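Local atomic coordinates of L0028 (Mitochondria associated protein) (Escherichia coli, PDB entry 3GCG), a protein that is a bacterial effector of the IpaB/EvcA (WxxxE) family that probably acts as a guanine nucleotide exchange factor for a host Rho-type GTPase. Residues 21-26 and 107-112; 45-50 and 97-102; 50-55 and 87-92; 112-117 and 129-134. All coordinates share one frame; numbering follows the deposited sequence.

Contact 1 of 4, residues 21-26 and 107-112; sequences GKLTNQ and NKYFNQ
Leu-23 and Phe-110 lie 7.8 Å apart between CA atoms, where helix 21-26 passes helix 108-112 at 142° with the axes 10.8 Å apart. Asn-107 is the N-cap of the second helix, and its amide works both ways. OD1 accepts from Phe-110 N at 2.8 Å, in the carbonyl plane. ND2 donates to Gln-26 OE1 at 2.9 Å, with an N-H...O angle of 165° and the two amide planes 30° apart. The extended chain of Gln-26 carries OE1 across. A water links the same OE1 to Tyr-109 N. Beside this polar patch, Leu-23 CD2 meets the edge of the Tyr-109 ring at CD2, 3.8 Å away. Val-138 and Leu-104 also pack on Leu-23, and Tyr-109 OH bonds to Asn-19 N. A leucine in place of Asn-107 would probably leave Phe-110 N without its capping acceptor and take from Gln-26 OE1 its bond across the contact. One amide thus both caps its own helix and ties it to the N-terminal helix.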
loop_
_atom_site.group_PDB
_atom_site.type_symbol
_atom_site.label_atom_id
_atom_site.label_comp_id
_atom_site.label_asym_id
_atom_site.label_seq_id
_atom_site.Cartn_x
_atom_site.Cartn_y
_atom_site.Cartn_z
ATOM N N GLY B 21 -20.039 -14.895 -3.611
ATOM C CA GLY B 21 -21.223 -14.091 -3.374
ATOM C C GLY B 21 -21.334 -13.643 -1.928
ATOM O O GLY B 21 -21.675 -12.490 -1.664
ATOM N N LYS B 22 -21.064 -14.548 -0.988
ATOM C CA LYS B 22 -21.125 -14.201 0.432
ATOM C C LYS B 22 -20.022 -13.217 0.759
ATOM O O LYS B 22 -20.211 -12.304 1.555
ATOM C CB LYS B 22 -20.974 -15.440 1.327
ATOM C CG LYS B 22 -22.250 -16.267 1.450
ATOM C CD LYS B 22 -22.111 -17.417 2.441
ATOM C CE LYS B 22 -23.466 -18.095 2.650
ATOM N NZ LYS B 22 -23.422 -19.217 3.630
ATOM N N LEU B 23 -18.860 -13.412 0.147
ATOM C CA LEU B 23 -17.742 -12.509 0.383
ATOM C C LEU B 23 -18.130 -11.107 -0.047
ATOM O O LEU B 23 -17.965 -10.152 0.711
ATOM C CB LEU B 23 -16.506 -12.967 -0.393
ATOM C CG LEU B 23 -15.668 -14.032 0.322
ATOM C CD1 LEU B 23 -14.612 -14.592 -0.606
ATOM C CD2 LEU B 23 -15.030 -13.407 1.564
ATOM N N THR B 24 -18.664 -10.998 -1.262
ATOM C CA THR B 24 -19.069 -9.707 -1.810
ATOM C C THR B 24 -20.058 -9.012 -0.889
ATOM O O THR B 24 -19.969 -7.803 -0.674
ATOM C CB THR B 24 -19.716 -9.857 -3.211
ATOM O OG1 THR B 24 -18.751 -10.358 -4.139
ATOM C CG2 THR B 24 -20.226 -8.515 -3.707
ATOM N N ASN B 25 -21.005 -9.772 -0.347
ATOM C CA ASN B 25 -21.989 -9.185 0.553
ATOM C C ASN B 25 -21.323 -8.667 1.811
ATOM O O ASN B 25 -21.730 -7.648 2.363
ATOM C CB ASN B 25 -23.076 -10.204 0.910
ATOM C CG ASN B 25 -24.137 -10.312 -0.164
ATOM O OD1 ASN B 25 -23.824 -10.360 -1.356
ATOM N ND2 ASN B 25 -25.398 -10.352 0.248
ATOM N N GLN B 26 -20.293 -9.370 2.259
ATOM C CA GLN B 26 -19.565 -8.955 3.453
ATOM C C GLN B 26 -18.673 -7.753 3.124
ATOM O O GLN B 26 -18.451 -6.885 3.961
ATOM C CB GLN B 26 -18.740 -10.128 3.995
ATOM C CG GLN B 26 -19.598 -11.215 4.647
ATOM C CD GLN B 26 -18.778 -12.366 5.218
ATOM O OE1 GLN B 26 -17.604 -12.204 5.551
ATOM N NE2 GLN B 26 -19.405 -13.529 5.352
ATOM N N ASN B 107 -10.639 -10.653 6.780
ATOM C CA ASN B 107 -11.971 -11.250 6.755
ATOM C C ASN B 107 -11.928 -12.659 7.362
ATOM O O ASN B 107 -11.079 -13.471 7.002
ATOM C CB ASN B 107 -12.470 -11.285 5.305
ATOM C CG ASN B 107 -13.830 -11.939 5.167
ATOM O OD1 ASN B 107 -13.934 -13.151 4.955
ATOM N ND2 ASN B 107 -14.885 -11.138 5.289
ATOM N N LYS B 108 -12.846 -12.935 8.286
ATOM C CA LYS B 108 -12.922 -14.231 8.978
ATOM C C LYS B 108 -13.143 -15.413 8.046
ATOM O O LYS B 108 -12.364 -16.371 8.037
ATOM C CB LYS B 108 -14.064 -14.230 9.995
ATOM C CG LYS B 108 -14.056 -13.101 10.991
ATOM C CD LYS B 108 -15.341 -13.125 11.814
ATOM C CE LYS B 108 -15.491 -11.861 12.644
ATOM N NZ LYS B 108 -16.777 -11.843 13.403
ATOM N N TYR B 109 -14.229 -15.348 7.282
ATOM C CA TYR B 109 -14.584 -16.411 6.350
ATOM C C TYR B 109 -13.418 -16.748 5.424
ATOM O O TYR B 109 -13.062 -17.916 5.249
ATOM C CB TYR B 109 -15.818 -15.986 5.541
ATOM C CG TYR B 109 -16.248 -16.968 4.469
ATOM C CD1 TYR B 109 -16.403 -18.324 4.753
ATOM C CD2 TYR B 109 -16.533 -16.528 3.174
ATOM C CE1 TYR B 109 -16.834 -19.227 3.770
ATOM C CE2 TYR B 109 -16.965 -17.415 2.185
ATOM C CZ TYR B 109 -17.111 -18.761 2.491
ATOM O OH TYR B 109 -17.521 -19.633 1.516
ATOM N N PHE B 110 -12.824 -15.718 4.831
ATOM C CA PHE B 110 -11.690 -15.901 3.936
ATOM C C PHE B 110 -10.490 -16.549 4.627
ATOM O O PHE B 110 -9.871 -17.464 4.087
ATOM C CB PHE B 110 -11.237 -14.563 3.366
ATOM C CG PHE B 110 -9.992 -14.668 2.531
ATOM C CD1 PHE B 110 -10.055 -15.159 1.228
ATOM C CD2 PHE B 110 -8.748 -14.312 3.061
ATOM C CE1 PHE B 110 -8.897 -15.296 0.466
ATOM C CE2 PHE B 110 -7.591 -14.442 2.310
ATOM C CZ PHE B 110 -7.662 -14.936 1.009
ATOM N N ASN B 111 -10.151 -16.067 5.816
ATOM C CA ASN B 111 -9.002 -16.616 6.531
ATOM C C ASN B 111 -9.212 -18.036 7.038
ATOM O O ASN B 111 -8.247 -18.788 7.213
ATOM C CB ASN B 111 -8.593 -15.672 7.663
ATOM C CG ASN B 111 -7.721 -14.526 7.161
ATOM O OD1 ASN B 111 -6.594 -14.742 6.721
ATOM N ND2 ASN B 111 -8.247 -13.310 7.209
ATOM N N GLN B 112 -10.472 -18.407 7.261
ATOM C CA GLN B 112 -10.801 -19.760 7.696
ATOM C C GLN B 112 -10.399 -20.664 6.527
ATOM O O GLN B 112 -9.873 -21.763 6.723
ATOM C CB GLN B 112 -12.306 -19.859 7.993
ATOM C CG GLN B 112 -12.850 -21.258 8.309
ATOM C CD GLN B 112 -12.044 -22.015 9.362
ATOM O OE1 GLN B 112 -11.408 -21.421 10.228
ATOM N NE2 GLN B 112 -12.088 -23.338 9.292
HETATM O O HOH W 1 -16.344 -13.434 7.616
#

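Contact 2 of 4, residues 45-50 and 97-102; sequences QQEQTT and QSSIGH
Glu-47 packs tightly against the start of helix 99-102. Its chain bends at chi2 (65°) and turns the carboxylate onto Ser-98 and Ser-99. OE2 takes two bonds from one residue, from Ser-99 N and from Ser-99 OG, each 2.9 Å long and both reaching it from the same face. Ser-98 OG donates to Glu-47 OE1 at a modelled 2.4 Å, so short that the exact length is doubtful. The same OG caps the helix by accepting from Ile-100 N at 3.1 Å. Ile-100 crosses the Glu-47 chain at about a right angle, with CD1 3.9 Å from Glu-47 CG. The Thr-50 side is looser. Only its methyl takes part, with CG2 4.3 Å from Ser-98 CA and nearer to Gln-97 O. There Gln-97 O and NE2 bond to a chain of another protein, which also packs on Thr-50. Trp-43 NE1 bonds to Ser-99 OG. Trp-43 and Glu-47 form the WxxxE motif of this family, and here they hold a loop that probably corresponds to its catalytic loop.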
loop_
_atom_site.group_PDB
_atom_site.type_symbol
_atom_site.label_atom_id
_atom_site.label_comp_id
_atom_site.label_asym_id
_atom_site.label_seq_id
_atom_site.Cartn_x
_atom_site.Cartn_y
_atom_site.Cartn_z
ATOM N N GLN B 45 -16.770 2.977 -7.941
ATOM C CA GLN B 45 -16.033 3.774 -8.916
ATOM C C GLN B 45 -14.530 3.776 -8.630
ATOM O O GLN B 45 -13.715 3.518 -9.520
ATOM C CB GLN B 45 -16.554 5.220 -8.920
ATOM C CG GLN B 45 -17.894 5.416 -9.626
ATOM C CD GLN B 45 -18.353 6.875 -9.652
ATOM O OE1 GLN B 45 -17.638 7.764 -10.129
ATOM N NE2 GLN B 45 -19.557 7.123 -9.145
ATOM N N GLN B 46 -14.174 4.065 -7.382
ATOM C CA GLN B 46 -12.775 4.119 -6.979
ATOM C C GLN B 46 -12.053 2.781 -7.115
ATOM O O GLN B 46 -10.945 2.719 -7.643
ATOM C CB GLN B 46 -12.671 4.604 -5.537
ATOM C CG GLN B 46 -13.415 5.893 -5.286
ATOM C CD GLN B 46 -12.976 6.572 -4.007
ATOM O OE1 GLN B 46 -12.452 5.927 -3.093
ATOM N NE2 GLN B 46 -13.197 7.880 -3.929
ATOM N N GLU B 47 -12.682 1.717 -6.630
ATOM C CA GLU B 47 -12.085 0.392 -6.702
ATOM C C GLU B 47 -11.896 -0.045 -8.150
ATOM O O GLU B 47 -10.849 -0.579 -8.507
ATOM C CB GLU B 47 -12.950 -0.628 -5.957
ATOM C CG GLU B 47 -12.438 -2.049 -6.076
ATOM C CD GLU B 47 -11.090 -2.237 -5.402
ATOM O OE1 GLU B 47 -10.400 -3.216 -5.748
ATOM O OE2 GLU B 47 -10.729 -1.418 -4.523
ATOM N N GLN B 48 -12.905 0.187 -8.984
ATOM C CA GLN B 48 -12.815 -0.188 -10.394
ATOM C C GLN B 48 -11.593 0.417 -11.093
ATOM O O GLN B 48 -10.822 -0.305 -11.736
ATOM C CB GLN B 48 -14.083 0.232 -11.143
ATOM C CG GLN B 48 -14.169 -0.325 -12.558
ATOM C CD GLN B 48 -15.565 -0.179 -13.159
ATOM O OE1 GLN B 48 -16.120 0.929 -13.217
ATOM N NE2 GLN B 48 -16.138 -1.296 -13.609
ATOM N N THR B 49 -11.412 1.735 -10.982
ATOM C CA THR B 49 -10.270 2.361 -11.635
ATOM C C THR B 49 -8.970 1.954 -10.943
ATOM O O THR B 49 -7.923 1.890 -11.572
ATOM C CB THR B 49 -10.388 3.920 -11.687
ATOM O OG1 THR B 49 -9.435 4.521 -10.801
ATOM C CG2 THR B 49 -11.773 4.368 -11.318
ATOM N N THR B 50 -9.049 1.651 -9.654
ATOM C CA THR B 50 -7.871 1.238 -8.902
ATOM C C THR B 50 -7.433 -0.190 -9.245
ATOM O O THR B 50 -6.256 -0.426 -9.522
ATOM C CB THR B 50 -8.111 1.338 -7.381
ATOM O OG1 THR B 50 -8.205 2.716 -7.007
ATOM C CG2 THR B 50 -6.969 0.684 -6.609
ATOM N N GLN B 97 -3.042 -0.879 -5.200
ATOM C CA GLN B 97 -3.589 -1.602 -4.050
ATOM C C GLN B 97 -5.112 -1.575 -4.071
ATOM O O GLN B 97 -5.740 -0.524 -3.928
ATOM C CB GLN B 97 -3.093 -0.990 -2.731
ATOM C CG GLN B 97 -1.568 -0.981 -2.531
ATOM C CD GLN B 97 -0.990 -2.371 -2.350
ATOM O OE1 GLN B 97 -1.517 -3.174 -1.587
ATOM N NE2 GLN B 97 0.111 -2.655 -3.039
ATOM N N SER B 98 -5.691 -2.751 -4.246
ATOM C CA SER B 98 -7.135 -2.941 -4.312
ATOM C C SER B 98 -7.711 -3.073 -2.903
ATOM O O SER B 98 -7.172 -3.796 -2.082
ATOM C CB SER B 98 -7.425 -4.210 -5.126
ATOM O OG SER B 98 -8.729 -4.710 -4.889
ATOM N N SER B 99 -8.808 -2.386 -2.620
ATOM C CA SER B 99 -9.383 -2.495 -1.288
ATOM C C SER B 99 -10.053 -3.855 -1.131
ATOM O O SER B 99 -10.378 -4.263 -0.022
ATOM C CB SER B 99 -10.388 -1.368 -1.027
ATOM O OG SER B 99 -11.573 -1.530 -1.785
ATOM N N ILE B 100 -10.254 -4.559 -2.243
ATOM C CA ILE B 100 -10.867 -5.886 -2.194
ATOM C C ILE B 100 -9.857 -6.861 -1.596
ATOM O O ILE B 100 -10.196 -7.675 -0.743
ATOM C CB ILE B 100 -11.258 -6.408 -3.605
ATOM C CG1 ILE B 100 -12.385 -5.566 -4.200
ATOM C CG2 ILE B 100 -11.709 -7.858 -3.516
ATOM C CD1 ILE B 100 -12.699 -5.927 -5.633
ATOM N N GLY B 101 -8.617 -6.779 -2.064
ATOM C CA GLY B 101 -7.581 -7.658 -1.556
ATOM C C GLY B 101 -7.288 -7.341 -0.104
ATOM O O GLY B 101 -7.020 -8.230 0.698
ATOM N N HIS B 102 -7.336 -6.063 0.245
ATOM C CA HIS B 102 -7.067 -5.680 1.617
ATOM C C HIS B 102 -8.220 -6.080 2.515
ATOM O O HIS B 102 -8.014 -6.461 3.664
ATOM C CB HIS B 102 -6.789 -4.186 1.702
ATOM C CG HIS B 102 -5.415 -3.818 1.241
ATOM N ND1 HIS B 102 -4.276 -4.350 1.810
ATOM C CD2 HIS B 102 -4.992 -2.988 0.260
ATOM C CE1 HIS B 102 -3.212 -3.860 1.200
ATOM N NE2 HIS B 102 -3.619 -3.030 0.256
#

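Contact 3 of 4, residues 50-55 and 87-92; sequences TYISRT and LQQPLD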
loop_
_atom_site.group_PDB
_atom_site.type_symbol
_atom_site.label_atom_id
_atom_site.label_comp_id
_atom_site.label_asym_id
_atom_site.label_seq_id
_atom_site.Cartn_x
_atom_site.Cartn_y
_atom_site.Cartn_z
ATOM N N THR B 50 -9.049 1.651 -9.654
ATOM C CA THR B 50 -7.871 1.238 -8.902
ATOM C C THR B 50 -7.433 -0.190 -9.245
ATOM O O THR B 50 -6.256 -0.426 -9.522
ATOM C CB THR B 50 -8.111 1.338 -7.381
ATOM O OG1 THR B 50 -8.205 2.716 -7.007
ATOM C CG2 THR B 50 -6.969 0.684 -6.609
ATOM N N TYR B 51 -8.377 -1.131 -9.216
ATOM C CA TYR B 51 -8.089 -2.537 -9.521
ATOM C C TYR B 51 -7.584 -2.708 -10.954
ATOM O O TYR B 51 -6.648 -3.464 -11.214
ATOM C CB TYR B 51 -9.335 -3.406 -9.336
ATOM C CG TYR B 51 -9.034 -4.884 -9.478
ATOM C CD1 TYR B 51 -8.679 -5.655 -8.371
ATOM C CD2 TYR B 51 -9.017 -5.491 -10.735
ATOM C CE1 TYR B 51 -8.309 -6.984 -8.508
ATOM C CE2 TYR B 51 -8.641 -6.824 -10.888
ATOM C CZ TYR B 51 -8.288 -7.561 -9.772
ATOM O OH TYR B 51 -7.893 -8.872 -9.932
ATOM N N ILE B 52 -8.218 -2.001 -11.880
ATOM C CA ILE B 52 -7.837 -2.056 -13.279
ATOM C C ILE B 52 -6.460 -1.428 -13.491
ATOM O O ILE B 52 -5.648 -1.959 -14.254
ATOM C CB ILE B 52 -8.864 -1.326 -14.151
ATOM C CG1 ILE B 52 -10.205 -2.060 -14.093
ATOM C CG2 ILE B 52 -8.363 -1.240 -15.593
ATOM C CD1 ILE B 52 -11.343 -1.288 -14.772
ATOM N N SER B 53 -6.206 -0.304 -12.815
ATOM C CA SER B 53 -4.921 0.393 -12.919
ATOM C C SER B 53 -3.801 -0.461 -12.364
ATOM O O SER B 53 -2.694 -0.473 -12.895
ATOM C CB SER B 53 -4.943 1.716 -12.148
ATOM O OG SER B 53 -5.824 2.641 -12.748
ATOM N N ARG B 54 -4.081 -1.167 -11.280
ATOM C CA ARG B 54 -3.061 -2.010 -10.693
ATOM C C ARG B 54 -2.815 -3.195 -11.630
ATOM O O ARG B 54 -1.676 -3.619 -11.810
ATOM C CB ARG B 54 -3.489 -2.431 -9.281
ATOM C CG ARG B 54 -3.925 -3.849 -9.087
ATOM C CD ARG B 54 -2.795 -4.714 -8.576
ATOM N NE ARG B 54 -3.309 -6.000 -8.115
ATOM C CZ ARG B 54 -3.864 -6.201 -6.924
ATOM N NH1 ARG B 54 -3.967 -5.202 -6.056
ATOM N NH2 ARG B 54 -4.353 -7.397 -6.614
ATOM N N THR B 55 -3.877 -3.705 -12.250
ATOM C CA THR B 55 -3.748 -4.813 -13.203
ATOM C C THR B 55 -2.828 -4.341 -14.330
ATOM O O THR B 55 -1.963 -5.079 -14.790
ATOM C CB THR B 55 -5.120 -5.218 -13.805
ATOM O OG1 THR B 55 -5.966 -5.725 -12.769
ATOM C CG2 THR B 55 -4.952 -6.309 -14.851
ATOM N N LEU B 87 -10.569 0.689 -23.000
ATOM C CA LEU B 87 -11.530 0.229 -22.002
ATOM C C LEU B 87 -12.654 1.224 -21.761
ATOM O O LEU B 87 -13.684 0.874 -21.186
ATOM C CB LEU B 87 -10.824 -0.027 -20.669
ATOM C CG LEU B 87 -9.731 -1.091 -20.605
ATOM C CD1 LEU B 87 -9.150 -1.142 -19.186
ATOM C CD2 LEU B 87 -10.312 -2.436 -20.992
ATOM N N GLN B 88 -12.461 2.461 -22.200
ATOM C CA GLN B 88 -13.466 3.485 -21.974
ATOM C C GLN B 88 -13.674 3.527 -20.472
ATOM O O GLN B 88 -14.800 3.478 -19.980
ATOM C CB GLN B 88 -14.781 3.129 -22.671
ATOM C CG GLN B 88 -14.750 3.311 -24.175
ATOM C CD GLN B 88 -14.468 4.747 -24.575
ATOM O OE1 GLN B 88 -15.166 5.674 -24.152
ATOM N NE2 GLN B 88 -13.443 4.941 -25.394
ATOM N N GLN B 89 -12.564 3.602 -19.747
ATOM C CA GLN B 89 -12.599 3.643 -18.290
ATOM C C GLN B 89 -11.472 4.541 -17.804
ATOM O O GLN B 89 -10.333 4.417 -18.257
ATOM C CB GLN B 89 -12.386 2.233 -17.721
ATOM C CG GLN B 89 -13.174 1.906 -16.456
ATOM C CD GLN B 89 -14.580 1.434 -16.769
ATOM O OE1 GLN B 89 -15.453 2.228 -17.130
ATOM N NE2 GLN B 89 -14.804 0.127 -16.651
ATOM N N PRO B 90 -11.770 5.470 -16.883
ATOM C CA PRO B 90 -10.698 6.340 -16.389
ATOM C C PRO B 90 -9.725 5.501 -15.554
ATOM O O PRO B 90 -10.144 4.627 -14.793
ATOM C CB PRO B 90 -11.449 7.369 -15.549
ATOM C CG PRO B 90 -12.604 6.562 -15.012
ATOM C CD PRO B 90 -13.055 5.795 -16.236
ATOM N N LEU B 91 -8.432 5.760 -15.711
ATOM C CA LEU B 91 -7.415 5.024 -14.975
ATOM C C LEU B 91 -6.481 5.972 -14.220
ATOM O O LEU B 91 -6.521 7.183 -14.419
ATOM C CB LEU B 91 -6.614 4.148 -15.946
ATOM C CG LEU B 91 -7.435 3.194 -16.822
ATOM C CD1 LEU B 91 -6.489 2.341 -17.675
ATOM C CD2 LEU B 91 -8.314 2.298 -15.944
ATOM N N ASP B 92 -5.644 5.413 -13.355
ATOM C CA ASP B 92 -4.700 6.194 -12.560
ATOM C C ASP B 92 -3.381 5.415 -12.534
ATOM O O ASP B 92 -3.297 4.350 -11.935
ATOM C CB ASP B 92 -5.258 6.373 -11.146
ATOM C CG ASP B 92 -4.405 7.283 -10.282
ATOM O OD1 ASP B 92 -4.982 7.955 -9.403
ATOM O OD2 ASP B 92 -3.168 7.321 -10.458
#
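Ile-52 points at the loop and presents two branches to it. Its CG2 methyl touches two leucines, 3.7 Å from Leu-87 CD1 and 3.6 Å from Leu-91 CD2. The two leucines come in differently. Leu-87 slides past Ile-52 in the opposite direction, while Leu-91 crosses it at about a right angle. The other branch ends in CD1, which rests 4.0 Å from Gln-89 CG, again with the chains crossed. Ile-155 and Phe-143 also pack on Ile-52. Ser-53, the next residue, makes the polar link. Its OG accepts from Asp-92 N at 2.8 Å, with a nearly straight N-H...O angle of 170°. The torsion chi1 of -67° sets OG beside its own backbone N, and OG also bonds back to Thr-49 O on the same helix. Leu-91 CB lies against this oxygen at 3.6 Å. Asp-92 OD1 is taken by an aromatic side chain of another protein. Helix 73-87 ends in a Schellman motif with Gln-88 at C-prime, where the loop starts. The contact therefore joins apolar packing on Ile-52 to one bond from a backbone N-H to a side-chain hydroxyl, and the serine hydroxyl serves as both donor and acceptor in fixing the loop on helix 41-67.

Contact 4 of 4, residues 112-117 and 129-134; sequences QKVDEQ and NTQTKM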
loop_
_atom_site.group_PDB
_atom_site.type_symbol
_atom_site.label_atom_id
_atom_site.label_comp_id
_atom_site.label_asym_id
_atom_site.label_seq_id
_atom_site.Cartn_x
_atom_site.Cartn_y
_atom_site.Cartn_z
ATOM N N GLN B 112 -10.472 -18.407 7.261
ATOM C CA GLN B 112 -10.801 -19.760 7.696
ATOM C C GLN B 112 -10.399 -20.664 6.527
ATOM O O GLN B 112 -9.873 -21.763 6.723
ATOM C CB GLN B 112 -12.306 -19.859 7.993
ATOM C CG GLN B 112 -12.850 -21.258 8.309
ATOM C CD GLN B 112 -12.044 -22.015 9.362
ATOM O OE1 GLN B 112 -11.408 -21.421 10.228
ATOM N NE2 GLN B 112 -12.088 -23.338 9.292
ATOM N N LYS B 113 -10.620 -20.176 5.307
ATOM C CA LYS B 113 -10.257 -20.920 4.102
ATOM C C LYS B 113 -8.733 -20.951 3.947
ATOM O O LYS B 113 -8.167 -21.928 3.451
ATOM C CB LYS B 113 -10.888 -20.274 2.862
ATOM C CG LYS B 113 -12.408 -20.372 2.797
ATOM C CD LYS B 113 -12.881 -21.798 2.565
ATOM C CE LYS B 113 -14.395 -21.867 2.526
ATOM N NZ LYS B 113 -14.881 -23.245 2.269
ATOM N N VAL B 114 -8.069 -19.878 4.357
ATOM C CA VAL B 114 -6.607 -19.820 4.282
ATOM C C VAL B 114 -6.034 -20.924 5.176
ATOM O O VAL B 114 -5.136 -21.670 4.774
ATOM C CB VAL B 114 -6.065 -18.452 4.769
ATOM C CG1 VAL B 114 -4.562 -18.510 4.927
ATOM C CG2 VAL B 114 -6.448 -17.365 3.785
ATOM N N ASP B 115 -6.555 -21.015 6.394
ATOM C CA ASP B 115 -6.109 -22.039 7.323
ATOM C C ASP B 115 -6.326 -23.410 6.701
ATOM O O ASP B 115 -5.375 -24.162 6.481
ATOM C CB ASP B 115 -6.878 -21.938 8.636
ATOM C CG ASP B 115 -6.651 -20.619 9.333
ATOM O OD1 ASP B 115 -5.506 -20.133 9.285
ATOM O OD2 ASP B 115 -7.603 -20.076 9.939
ATOM N N GLU B 116 -7.581 -23.730 6.413
ATOM C CA GLU B 116 -7.915 -25.010 5.806
ATOM C C GLU B 116 -6.934 -25.352 4.689
ATOM O O GLU B 116 -6.512 -26.494 4.550
ATOM C CB GLU B 116 -9.333 -24.965 5.239
ATOM C CG GLU B 116 -10.432 -24.938 6.286
ATOM C CD GLU B 116 -11.795 -24.665 5.678
ATOM O OE1 GLU B 116 -11.959 -24.906 4.462
ATOM O OE2 GLU B 116 -12.703 -24.218 6.416
ATOM N N GLN B 117 -6.572 -24.340 3.909
ATOM C CA GLN B 117 -5.658 -24.491 2.780
ATOM C C GLN B 117 -4.195 -24.715 3.156
ATOM O O GLN B 117 -3.463 -25.380 2.423
ATOM C CB GLN B 117 -5.769 -23.261 1.880
ATOM C CG GLN B 117 -4.645 -23.092 0.870
ATOM C CD GLN B 117 -5.010 -23.573 -0.522
ATOM O OE1 GLN B 117 -4.419 -23.127 -1.514
ATOM N NE2 GLN B 117 -5.977 -24.487 -0.609
ATOM N N ASN B 129 2.395 -16.294 2.963
ATOM C CA ASN B 129 2.510 -16.305 1.509
ATOM C C ASN B 129 1.284 -16.964 0.885
ATOM O O ASN B 129 0.772 -16.508 -0.133
ATOM C CB ASN B 129 3.793 -17.015 1.080
ATOM C CG ASN B 129 5.032 -16.237 1.470
ATOM O OD1 ASN B 129 4.945 -15.057 1.835
ATOM N ND2 ASN B 129 6.191 -16.880 1.391
ATOM N N THR B 130 0.809 -18.029 1.512
ATOM C CA THR B 130 -0.378 -18.726 1.040
ATOM C C THR B 130 -1.535 -17.738 1.097
ATOM O O THR B 130 -2.352 -17.675 0.176
ATOM C CB THR B 130 -0.672 -19.970 1.931
ATOM O OG1 THR B 130 0.293 -20.993 1.641
ATOM C CG2 THR B 130 -2.081 -20.514 1.684
ATOM N N GLN B 131 -1.594 -16.945 2.166
ATOM C CA GLN B 131 -2.659 -15.960 2.297
ATOM C C GLN B 131 -2.626 -14.945 1.160
ATOM O O GLN B 131 -3.663 -14.638 0.560
ATOM C CB GLN B 131 -2.561 -15.202 3.623
ATOM C CG GLN B 131 -3.574 -14.058 3.727
ATOM C CD GLN B 131 -3.339 -13.143 4.914
ATOM O OE1 GLN B 131 -2.338 -12.430 4.973
ATOM N NE2 GLN B 131 -4.269 -13.155 5.868
ATOM N N THR B 132 -1.438 -14.420 0.869
ATOM C CA THR B 132 -1.301 -13.422 -0.186
ATOM C C THR B 132 -1.647 -14.012 -1.544
ATOM O O THR B 132 -2.259 -13.346 -2.373
ATOM C CB THR B 132 0.116 -12.840 -0.245
ATOM O OG1 THR B 132 0.992 -13.784 -0.862
ATOM C CG2 THR B 132 0.622 -12.550 1.138
ATOM N N LYS B 133 -1.257 -15.261 -1.777
ATOM C CA LYS B 133 -1.564 -15.896 -3.050
ATOM C C LYS B 133 -3.068 -16.072 -3.209
ATOM O O LYS B 133 -3.616 -15.839 -4.280
ATOM C CB LYS B 133 -0.874 -17.253 -3.160
ATOM C CG LYS B 133 0.617 -17.158 -3.463
ATOM C CD LYS B 133 1.145 -18.485 -3.978
ATOM C CE LYS B 133 2.571 -18.353 -4.500
ATOM N NZ LYS B 133 2.964 -19.533 -5.336
ATOM N N MET B 134 -3.732 -16.485 -2.136
ATOM C CA MET B 134 -5.174 -16.676 -2.167
ATOM C C MET B 134 -5.880 -15.328 -2.275
ATOM O O MET B 134 -6.940 -15.233 -2.875
ATOM C CB MET B 134 -5.637 -17.438 -0.921
ATOM C CG MET B 134 -5.374 -18.944 -1.001
ATOM S SD MET B 134 -5.703 -19.850 0.539
ATOM C CE MET B 134 -7.537 -19.921 0.533
#
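Gln-117 lies over Met-134 where helix 112-117 meets helix 129-134 at 123°, with the axes 9.8 Å apart. The nearest CA atoms, those of Val-114 and Gln-131, are 5.9 Å apart. CB of Gln-117 points to the other helix, and with CG opposite the backbone N (chi1 165°) the chain reaches both Met-134 SD and the Thr-130 methyl. Its CB touches Met-134 SD at 3.7 Å. CG comes closer to the same sulfur, at 3.4 Å, and also meets the methyl CG2 of Thr-130 at 3.7 Å. After a bend at chi2, CD stays near Met-134 SD at 3.9 Å, and OE1 is the last atom to approach it. The sulfur is thus lined by most of one glutamine. Beyond it, Met-134 CE reaches the backbone and lies 3.6 Å from Lys-113 O. Val-114 fills the neighbouring place, with CG1 4.1 Å from Gln-131 CB and CG2 turned to the sulfur. Phe-16 packs on both Gln-117 and Met-134. The polar ends find partners to the side: Gln-131 NE2 bonds to Asn-111 OD1, and Lys-113 NZ to Val-17 O. An alanine at the Gln-117 position would keep only the CB contact to Met-134 SD and would probably open a gap beside the sulfur and the Thr-130 methyl. The two segments share no hydrogen bond, so the crossing depends on van der Waals packing round a thioether, with glutamine methylenes serving as apolar surface.

Overall arrangement
From the N terminus, helix 20-32 opens contact 1, which closes only at helix 108-118. Helix 41-67 comes next and opens contacts 2 and 3, which share Thr-50. Contact 3 closes first, in the loop after helix 73-87. Contact 2 closes next, at the start of helix 99-105. Contact 3 is therefore nested inside contact 2, and both inside contact 1. Contact 4 follows in series. It starts on helix 108-118, shares Gln-112 with contact 1, and closes a short loop onto helix 124-146. Contacts 1 and 4 touch and occupy one side of the chain's centre. Contact 3 lies on the opposite side, its centre about 27 Å from that of contact 4.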